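PDB 6Q9M: RIM-binding protein, isoform F from Drosophila melanogaster, which belongs to the presynaptic active zone, where it couples synaptic vesicle recruitment to release sites, and contains a central fibronectin type III array. Local coordinates for residues S5-A10 against G35-D40; I26-P31 against I75-V80; D223-V228 against H264-I269. One frame throughout, in Å; residues are numbered along the deposited sequence.

Contact 1: S5-A10 against G35-D40; sequences SDNVPA and GYNLID
The backbones of 5-10 and 35-40 come closest at Val8 and Asn37, whose CA atoms lie 5.6 Å apart, and no hydrogen bond joins the two segments. Asn37 has left-handed helical backbone angles just before strand 39-46 begins, and its side chain is directed at the N-terminal segment, where it touches both Asn7 and Val8. One methyl of Val8 does the touching: with CG1 anti to the backbone N (chi1 176°), CG2 is left to meet Asn37, 4.0 Å from its CB, the two side chains crossing at about a right angle. The amide end of Asn37 reaches on to the CB of Asn7. Tyr36, the residue before, brings its CE2 edge to Asn7, whose carbonyl O sits close to the ring plane, 4.0 Å from Tyr36 CE2. Pro9 adds its CD, 4.1 Å from the backbone O of Asn37. Asn7 itself is held by an ST turn, in which its backbone N donates to Ser5 OG at 3.1 Å with an angle of 151° at the hydrogen. Outside the two segments, Val8 packs on Ser79 and Thr81 of strand 73-81, Pro9 O accepts from Ser79 OG, and Asp6 forms salt bridges with Arg88 and with Arg149, the latter in the range of the second fibronectin repeat. The contact between the N-terminal lead-in and the residues before strand 39-46 thus consists of van der Waals touches among a methyl, methylenes, a ring edge, an amide end and backbone carbonyl oxygens, and shape probably sets the fit here.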
loop_
_atom_site.group_PDB
_atom_site.type_symbol
_atom_site.label_atom_id
_atom_site.label_comp_id
_atom_site.label_asym_id
_atom_site.label_seq_id
_atom_site.Cartn_x
_atom_site.Cartn_y
_atom_site.Cartn_z
ATOM N N SER A 5 -1.909 -11.935 -3.880
ATOM C CA SER A 5 -1.793 -12.444 -2.526
ATOM C C SER A 5 -0.321 -12.505 -2.157
ATOM O O SER A 5 0.529 -12.797 -3.003
ATOM C CB SER A 5 -2.428 -13.833 -2.383
ATOM O OG SER A 5 -1.923 -14.513 -1.244
ATOM N N ASP A 6 -0.028 -12.228 -0.887
ATOM C CA ASP A 6 1.348 -12.286 -0.402
ATOM C C ASP A 6 1.905 -13.712 -0.402
ATOM O O ASP A 6 3.121 -13.887 -0.509
ATOM C CB ASP A 6 1.427 -11.723 1.026
ATOM C CG ASP A 6 1.097 -10.219 1.115
ATOM O OD1 ASP A 6 0.301 -9.696 0.298
ATOM O OD2 ASP A 6 1.621 -9.557 2.042
ATOM N N ASN A 7 1.053 -14.738 -0.266
ATOM C CA ASN A 7 1.562 -16.106 -0.146
ATOM C C ASN A 7 2.248 -16.571 -1.428
ATOM O O ASN A 7 3.335 -17.153 -1.380
ATOM C CB ASN A 7 0.442 -17.089 0.206
ATOM C CG ASN A 7 -0.603 -16.502 1.124
ATOM O OD1 ASN A 7 -1.785 -16.458 0.774
ATOM N ND2 ASN A 7 -0.187 -16.080 2.319
ATOM N N VAL A 8 1.637 -16.308 -2.583
ATOM C CA VAL A 8 2.126 -16.816 -3.869
ATOM C C VAL A 8 3.490 -16.248 -4.248
ATOM O O VAL A 8 3.599 -15.049 -4.532
ATOM C CB VAL A 8 1.109 -16.519 -4.980
ATOM C CG1 VAL A 8 1.655 -16.947 -6.310
ATOM C CG2 VAL A 8 -0.224 -17.201 -4.674
ATOM N N PRO A 9 4.529 -17.082 -4.342
ATOM C CA PRO A 9 5.816 -16.618 -4.879
ATOM C C PRO A 9 5.658 -15.987 -6.256
ATOM O O PRO A 9 4.830 -16.411 -7.070
ATOM C CB PRO A 9 6.660 -17.905 -4.939
ATOM C CG PRO A 9 6.057 -18.798 -3.934
ATOM C CD PRO A 9 4.586 -18.489 -3.908
ATOM N N ALA A 10 6.491 -14.989 -6.523
ATOM C CA ALA A 10 6.340 -14.119 -7.676
ATOM C C ALA A 10 7.517 -14.243 -8.640
ATOM O O ALA A 10 8.622 -14.627 -8.240
ATOM C CB ALA A 10 6.206 -12.665 -7.201
ATOM N N GLY A 35 6.965 -24.520 -1.641
ATOM C CA GLY A 35 6.320 -25.704 -1.129
ATOM C C GLY A 35 4.814 -25.703 -1.295
ATOM O O GLY A 35 4.219 -26.774 -1.466
ATOM N N TYR A 36 4.185 -24.531 -1.243
ATOM C CA TYR A 36 2.761 -24.372 -1.496
ATOM C C TYR A 36 2.556 -23.356 -2.612
ATOM O O TYR A 36 3.487 -22.666 -3.039
ATOM C CB TYR A 36 1.999 -23.946 -0.226
ATOM C CG TYR A 36 2.614 -22.810 0.579
ATOM C CD1 TYR A 36 3.317 -23.066 1.752
ATOM C CD2 TYR A 36 2.461 -21.484 0.185
ATOM C CE1 TYR A 36 3.869 -22.038 2.498
ATOM C CE2 TYR A 36 3.013 -20.445 0.927
ATOM C CZ TYR A 36 3.715 -20.732 2.082
ATOM O OH TYR A 36 4.265 -19.711 2.823
ATOM N N ASN A 37 1.314 -23.285 -3.097
ATOM C CA ASN A 37 0.930 -22.300 -4.105
ATOM C C ASN A 37 1.876 -22.334 -5.303
ATOM O O ASN A 37 2.287 -21.293 -5.820
ATOM C CB ASN A 37 0.884 -20.889 -3.501
ATOM C CG ASN A 37 -0.368 -20.633 -2.675
ATOM O OD1 ASN A 37 -1.407 -21.258 -2.888
ATOM N ND2 ASN A 37 -0.272 -19.705 -1.729
ATOM N N LEU A 38 2.250 -23.538 -5.739
ATOM C CA LEU A 38 3.209 -23.643 -6.830
ATOM C C LEU A 38 2.614 -23.098 -8.125
ATOM O O LEU A 38 1.414 -23.208 -8.394
ATOM C CB LEU A 38 3.686 -25.082 -7.029
ATOM C CG LEU A 38 5.020 -25.252 -7.782
ATOM C CD1 LEU A 38 5.987 -24.089 -7.563
ATOM C CD2 LEU A 38 5.689 -26.562 -7.399
ATOM N N ILE A 39 3.480 -22.537 -8.935
ATOM C CA ILE A 39 3.067 -21.717 -10.057
ATOM C C ILE A 39 2.590 -22.591 -11.209
ATOM O O ILE A 39 3.211 -23.607 -11.543
ATOM C CB ILE A 39 4.236 -20.820 -10.470
ATOM C CG1 ILE A 39 3.963 -20.178 -11.801
ATOM C CG2 ILE A 39 5.523 -21.621 -10.542
ATOM C CD1 ILE A 39 4.976 -19.217 -12.078
ATOM N N ASP A 40 1.506 -22.154 -11.848
ATOM C CA ASP A 40 0.814 -22.838 -12.932
ATOM C C ASP A 40 0.846 -22.070 -14.247
ATOM O O ASP A 40 0.976 -22.683 -15.310
ATOM C CB ASP A 40 -0.644 -23.096 -12.512
ATOM C CG ASP A 40 -1.426 -23.883 -13.544
ATOM O OD1 ASP A 40 -1.458 -25.127 -13.435
ATOM O OD2 ASP A 40 -2.025 -23.259 -14.449
#

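Contact 2: I26-P31 against I75-V80; sequences IGWSPP and ISVRSV
Val77 comes over one face of the Trp28 indole, the side chains crossing at about a right angle, between strands 26-29 and 75-80, whose axes pass 9.5 Å apart at a crossing angle of -37°. The CB of Trp28 points at the opposing strand, and a chi1 of 63° sets CG between the backbone N and the carbonyl carbon, which turns one face of the indole to Val77. Its five-membered ring is covered by Val77 CG1 in a CH-pi contact, 4.2 Å from the ring centroid and 13° off the normal. The same methyl is 4.1 Å from Trp28 CE2, at the junction with the benzo ring. Further along, CE3 has Val77 CG2 4.2 Å away, and in the ring plane the edge of the benzo ring abuts CG1 of Ile26. This is the interior of a fibronectin type III sandwich: strand 23-29 belongs to the three-stranded sheet, strand 73-81 to the four-stranded one, and a tryptophan on the second strand is a hallmark of the family core. Tyr42, in a T-shaped (edge-to-face) arrangement, and Pro11 also touch the indole. Ile26 continues the apolar layer, its CD1 lying 4.1 Å from Ile75 CG2 and 4.3 Å from Val77 CG2. Toward the other end, Pro31 CG approaches Ser79 OG at 3.8 Å, a hydroxyl whose hydrogen bond is made to the carbonyl O of Pro9.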
loop_
_atom_site.group_PDB
_atom_site.type_symbol
_atom_site.label_atom_id
_atom_site.label_comp_id
_atom_site.label_asym_id
_atom_site.label_seq_id
_atom_site.Cartn_x
_atom_site.Cartn_y
_atom_site.Cartn_z
ATOM N N ILE A 26 9.462 -8.701 -23.541
ATOM C CA ILE A 26 9.936 -8.802 -22.168
ATOM C C ILE A 26 10.324 -10.239 -21.861
ATOM O O ILE A 26 9.895 -11.190 -22.523
ATOM C CB ILE A 26 8.904 -8.338 -21.123
ATOM C CG1 ILE A 26 7.766 -9.360 -21.053
ATOM C CG2 ILE A 26 8.428 -6.918 -21.393
ATOM C CD1 ILE A 26 6.692 -8.990 -20.055
ATOM N N GLY A 27 11.136 -10.379 -20.813
ATOM C CA GLY A 27 11.494 -11.678 -20.290
ATOM C C GLY A 27 11.492 -11.633 -18.776
ATOM O O GLY A 27 11.534 -10.559 -18.170
ATOM N N TRP A 28 11.409 -12.820 -18.169
ATOM C CA TRP A 28 11.422 -12.940 -16.714
ATOM C C TRP A 28 11.930 -14.328 -16.338
ATOM O O TRP A 28 12.235 -15.165 -17.199
ATOM C CB TRP A 28 10.041 -12.641 -16.102
ATOM C CG TRP A 28 8.925 -13.584 -16.501
ATOM C CD1 TRP A 28 8.528 -14.720 -15.837
ATOM C CD2 TRP A 28 8.055 -13.461 -17.639
ATOM N NE1 TRP A 28 7.470 -15.308 -16.493
ATOM C CE2 TRP A 28 7.166 -14.566 -17.607
ATOM C CE3 TRP A 28 7.963 -12.550 -18.698
ATOM C CZ2 TRP A 28 6.188 -14.782 -18.599
ATOM C CZ3 TRP A 28 6.977 -12.759 -19.682
ATOM C CH2 TRP A 28 6.109 -13.872 -19.623
ATOM N N SER A 29 12.040 -14.563 -15.031
ATOM C CA SER A 29 12.505 -15.823 -14.473
ATOM C C SER A 29 11.434 -16.408 -13.562
ATOM O O SER A 29 10.666 -15.661 -12.944
ATOM C CB SER A 29 13.801 -15.633 -13.677
ATOM O OG SER A 29 14.780 -14.977 -14.459
ATOM N N PRO A 30 11.352 -17.728 -13.457
ATOM C CA PRO A 30 10.316 -18.333 -12.617
ATOM C C PRO A 30 10.552 -18.032 -11.148
ATOM O O PRO A 30 11.705 -17.858 -10.711
ATOM C CB PRO A 30 10.458 -19.842 -12.893
ATOM C CG PRO A 30 11.477 -19.986 -13.987
ATOM C CD PRO A 30 12.266 -18.729 -14.036
ATOM N N PRO A 31 9.492 -18.084 -10.339
ATOM C CA PRO A 31 9.636 -17.874 -8.898
ATOM C C PRO A 31 10.363 -19.027 -8.236
ATOM O O PRO A 31 10.373 -20.162 -8.727
ATOM C CB PRO A 31 8.186 -17.815 -8.405
ATOM C CG PRO A 31 7.435 -18.621 -9.416
ATOM C CD PRO A 31 8.085 -18.272 -10.720
ATOM N N ILE A 75 4.591 -2.294 -16.577
ATOM C CA ILE A 75 4.411 -3.696 -16.924
ATOM C C ILE A 75 4.679 -4.550 -15.705
ATOM O O ILE A 75 5.611 -4.280 -14.933
ATOM C CB ILE A 75 5.321 -4.070 -18.102
ATOM C CG1 ILE A 75 4.962 -3.107 -19.249
ATOM C CG2 ILE A 75 5.153 -5.577 -18.449
ATOM C CD1 ILE A 75 5.611 -3.395 -20.559
ATOM N N SER A 76 3.872 -5.585 -15.541
ATOM C CA SER A 76 3.980 -6.419 -14.361
ATOM C C SER A 76 3.612 -7.843 -14.746
ATOM O O SER A 76 2.868 -8.053 -15.705
ATOM C CB SER A 76 3.083 -5.872 -13.246
ATOM O OG SER A 76 1.730 -6.193 -13.532
ATOM N N VAL A 77 4.143 -8.817 -14.009
ATOM C CA VAL A 77 3.856 -10.229 -14.250
ATOM C C VAL A 77 3.427 -10.893 -12.949
ATOM O O VAL A 77 4.046 -10.694 -11.892
ATOM C CB VAL A 77 5.074 -10.966 -14.853
ATOM C CG1 VAL A 77 4.714 -12.419 -15.172
ATOM C CG2 VAL A 77 5.589 -10.250 -16.112
ATOM N N ARG A 78 2.373 -11.696 -13.032
ATOM C CA ARG A 78 1.798 -12.360 -11.877
ATOM C C ARG A 78 1.874 -13.862 -12.052
ATOM O O ARG A 78 1.560 -14.386 -13.129
ATOM C CB ARG A 78 0.340 -11.959 -11.682
ATOM C CG ARG A 78 0.140 -10.506 -11.338
ATOM C CD ARG A 78 -1.257 -10.261 -10.815
ATOM N NE ARG A 78 -1.712 -8.946 -11.234
ATOM C CZ ARG A 78 -2.910 -8.439 -10.970
ATOM N NH1 ARG A 78 -3.792 -9.143 -10.269
ATOM N NH2 ARG A 78 -3.213 -7.222 -11.411
ATOM N N SER A 79 2.288 -14.540 -10.983
ATOM C CA SER A 79 2.205 -15.987 -10.909
ATOM C C SER A 79 0.760 -16.386 -10.675
ATOM O O SER A 79 0.069 -15.786 -9.853
ATOM C CB SER A 79 3.066 -16.514 -9.760
ATOM O OG SER A 79 4.449 -16.410 -10.034
ATOM N N VAL A 80 0.312 -17.426 -11.361
ATOM C CA VAL A 80 -1.029 -17.960 -11.170
ATOM C C VAL A 80 -0.894 -19.411 -10.744
ATOM O O VAL A 80 -0.137 -20.170 -11.362
ATOM C CB VAL A 80 -1.890 -17.840 -12.438
ATOM C CG1 VAL A 80 -3.301 -18.303 -12.148
ATOM C CG2 VAL A 80 -1.905 -16.397 -12.939
#

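Contact 3: D223-V228 against H264-I269; sequences DGTILV and HALIDI
Ile226 and Ile267 both carry CG1 between the backbone N and the carbonyl carbon, with chi1 of 39° and 60°; with like second torsions too, the two chains run alongside each other in the same direction, and Ile226 CD1 lies 3.4 Å from Ile267 CG1. They form a hydrogen-bonded pair of an antiparallel sheet in the immunoglobulin-like domain, where strand 225-231 runs between 215-219 and 264-268, an order consistent with the A-B-E sheet of related sandwich folds. The backbone bonds of this isoleucine pair are weak, Ile226 N to Ile267 O and Ile267 N to Ile226 O each spanning 3.5 Å. Further along, the Val228 and Ala265 pair is closer: Val228 N reaches Ala265 O at 3.0 Å and Ala265 N reaches Val228 O at 2.9 Å. The CB of Ala265 and the CG1 of Val228 lie on the face shared with the isoleucines, and Trp230 also touches Ala265. The reverse face is built from Thr225, Leu227, Leu266 and Asp268. Leu266 reaches obliquely over to Thr225, its CD1 against the CB of that residue, while Leu227 crosses Leu266 at about a right angle and brings CD1 3.6 Å from Leu266 CB. Leu227 CD1 also nears the His264 ring obliquely, 3.8 Å from CD2. The hydroxyl of Thr225 turns back to the carbonyl O of Gln222, and Asp268 OD1 bonds to the backbone N of Gly270. Just before strand 225-231 begins and just after 264-268 ends, Ile269 N donates to Gly224 O at 3.0 Å, with 160° at the hydrogen.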
loop_
_atom_site.group_PDB
_atom_site.type_symbol
_atom_site.label_atom_id
_atom_site.label_comp_id
_atom_site.label_asym_id
_atom_site.label_seq_id
_atom_site.Cartn_x
_atom_site.Cartn_y
_atom_site.Cartn_z
ATOM N N ASP A 223 -31.461 23.343 7.744
ATOM C CA ASP A 223 -30.664 24.496 8.136
ATOM C C ASP A 223 -30.466 24.514 9.648
ATOM O O ASP A 223 -31.328 24.076 10.415
ATOM C CB ASP A 223 -31.333 25.783 7.658
ATOM C CG ASP A 223 -31.693 25.725 6.187
ATOM O OD1 ASP A 223 -31.076 24.904 5.471
ATOM O OD2 ASP A 223 -32.589 26.488 5.747
ATOM N N GLY A 224 -29.301 25.007 10.067
ATOM C CA GLY A 224 -28.944 25.023 11.466
ATOM C C GLY A 224 -28.519 23.689 12.029
ATOM O O GLY A 224 -28.495 23.530 13.253
ATOM N N THR A 225 -28.224 22.714 11.181
ATOM C CA THR A 225 -27.703 21.428 11.616
ATOM C C THR A 225 -26.455 21.093 10.810
ATOM O O THR A 225 -26.356 21.439 9.631
ATOM C CB THR A 225 -28.753 20.323 11.454
ATOM O OG1 THR A 225 -29.030 20.117 10.061
ATOM C CG2 THR A 225 -30.044 20.684 12.188
ATOM N N ILE A 226 -25.493 20.440 11.448
ATOM C CA ILE A 226 -24.292 19.988 10.761
ATOM C C ILE A 226 -24.105 18.509 11.046
ATOM O O ILE A 226 -24.502 18.006 12.103
ATOM C CB ILE A 226 -23.041 20.804 11.148
ATOM C CG1 ILE A 226 -23.029 21.137 12.636
ATOM C CG2 ILE A 226 -22.970 22.090 10.315
ATOM C CD1 ILE A 226 -22.610 19.988 13.520
ATOM N N LEU A 227 -23.514 17.805 10.087
ATOM C CA LEU A 227 -23.236 16.383 10.226
ATOM C C LEU A 227 -21.732 16.146 10.278
ATOM O O LEU A 227 -21.035 16.290 9.267
ATOM C CB LEU A 227 -23.878 15.594 9.091
ATOM C CG LEU A 227 -23.815 14.092 9.361
ATOM C CD1 LEU A 227 -25.043 13.647 10.119
ATOM C CD2 LEU A 227 -23.671 13.330 8.054
ATOM N N VAL A 228 -21.238 15.773 11.453
ATOM C CA VAL A 228 -19.845 15.393 11.639
ATOM C C VAL A 228 -19.770 13.876 11.567
ATOM O O VAL A 228 -20.630 13.170 12.118
ATOM C CB VAL A 228 -19.286 15.925 12.974
ATOM C CG1 VAL A 228 -20.255 15.644 14.110
ATOM C CG2 VAL A 228 -17.917 15.324 13.272
ATOM N N HIS A 264 -21.129 8.933 13.246
ATOM C CA HIS A 264 -21.593 10.270 12.917
ATOM C C HIS A 264 -22.422 10.835 14.057
ATOM O O HIS A 264 -22.951 10.105 14.899
ATOM C CB HIS A 264 -22.425 10.280 11.638
ATOM C CG HIS A 264 -23.794 9.710 11.816
ATOM N ND1 HIS A 264 -24.033 8.353 11.837
ATOM C CD2 HIS A 264 -24.998 10.307 11.982
ATOM C CE1 HIS A 264 -25.325 8.137 12.003
ATOM N NE2 HIS A 264 -25.935 9.306 12.090
ATOM N N ALA A 265 -22.553 12.155 14.037
ATOM C CA ALA A 265 -23.426 12.876 14.943
ATOM C C ALA A 265 -24.012 14.044 14.175
ATOM O O ALA A 265 -23.302 14.694 13.401
ATOM C CB ALA A 265 -22.655 13.380 16.178
ATOM N N LEU A 266 -25.305 14.298 14.378
ATOM C CA LEU A 266 -26.003 15.441 13.786
ATOM C C LEU A 266 -26.651 16.254 14.900
ATOM O O LEU A 266 -27.572 15.768 15.565
ATOM C CB LEU A 266 -27.044 14.969 12.779
ATOM C CG LEU A 266 -28.216 15.903 12.483
ATOM C CD1 LEU A 266 -27.704 17.074 11.706
ATOM C CD2 LEU A 266 -29.248 15.164 11.675
ATOM N N ILE A 267 -26.195 17.488 15.093
ATOM C CA ILE A 267 -26.661 18.333 16.189
ATOM C C ILE A 267 -27.410 19.525 15.617
ATOM O O ILE A 267 -27.141 19.976 14.498
ATOM C CB ILE A 267 -25.514 18.803 17.120
ATOM C CG1 ILE A 267 -24.434 19.639 16.388
ATOM C CG2 ILE A 267 -24.864 17.614 17.809
ATOM C CD1 ILE A 267 -24.780 21.116 16.118
ATOM N N ASP A 268 -28.393 20.004 16.371
ATOM C CA ASP A 268 -29.049 21.264 16.059
ATOM C C ASP A 268 -28.352 22.346 16.871
ATOM O O ASP A 268 -28.374 22.306 18.104
ATOM C CB ASP A 268 -30.544 21.224 16.373
ATOM C CG ASP A 268 -31.277 22.445 15.841
ATOM O OD1 ASP A 268 -31.163 23.524 16.467
ATOM O OD2 ASP A 268 -31.947 22.330 14.790
ATOM N N ILE A 269 -27.723 23.300 16.176
ATOM C CA ILE A 269 -26.969 24.358 16.852
ATOM C C ILE A 269 -27.820 25.105 17.869
ATOM O O ILE A 269 -27.309 25.546 18.908
ATOM C CB ILE A 269 -26.356 25.330 15.819
ATOM C CG1 ILE A 269 -27.444 25.946 14.932
ATOM C CG2 ILE A 269 -25.298 24.621 14.984
ATOM C CD1 ILE A 269 -27.723 27.411 15.206
#

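In the fold
Contacts 1 and 2 belong to one fibronectin type III domain, their centres 12 Å apart, and their segments alternate along the chain: 5-10, 26-31, 35-40, 75-80. Contact 2 joins the two sheets through the core, whereas contact 1 lies at the surface by one end of the sandwich. They touch at several points, among them the Pro9 to Ser79 contact and a probable backbone bond from Asp40 to Val80, on neighbouring strands 39-46 and 73-81 of one sheet. Contact 3 follows later in the chain, in the immunoglobulin-like domain, within a single sheet. Its centre is 50 Å from that of contact 1 and 53 Å from that of contact 2, across the chain's centre, as expected of separately folded modules in an elongated array.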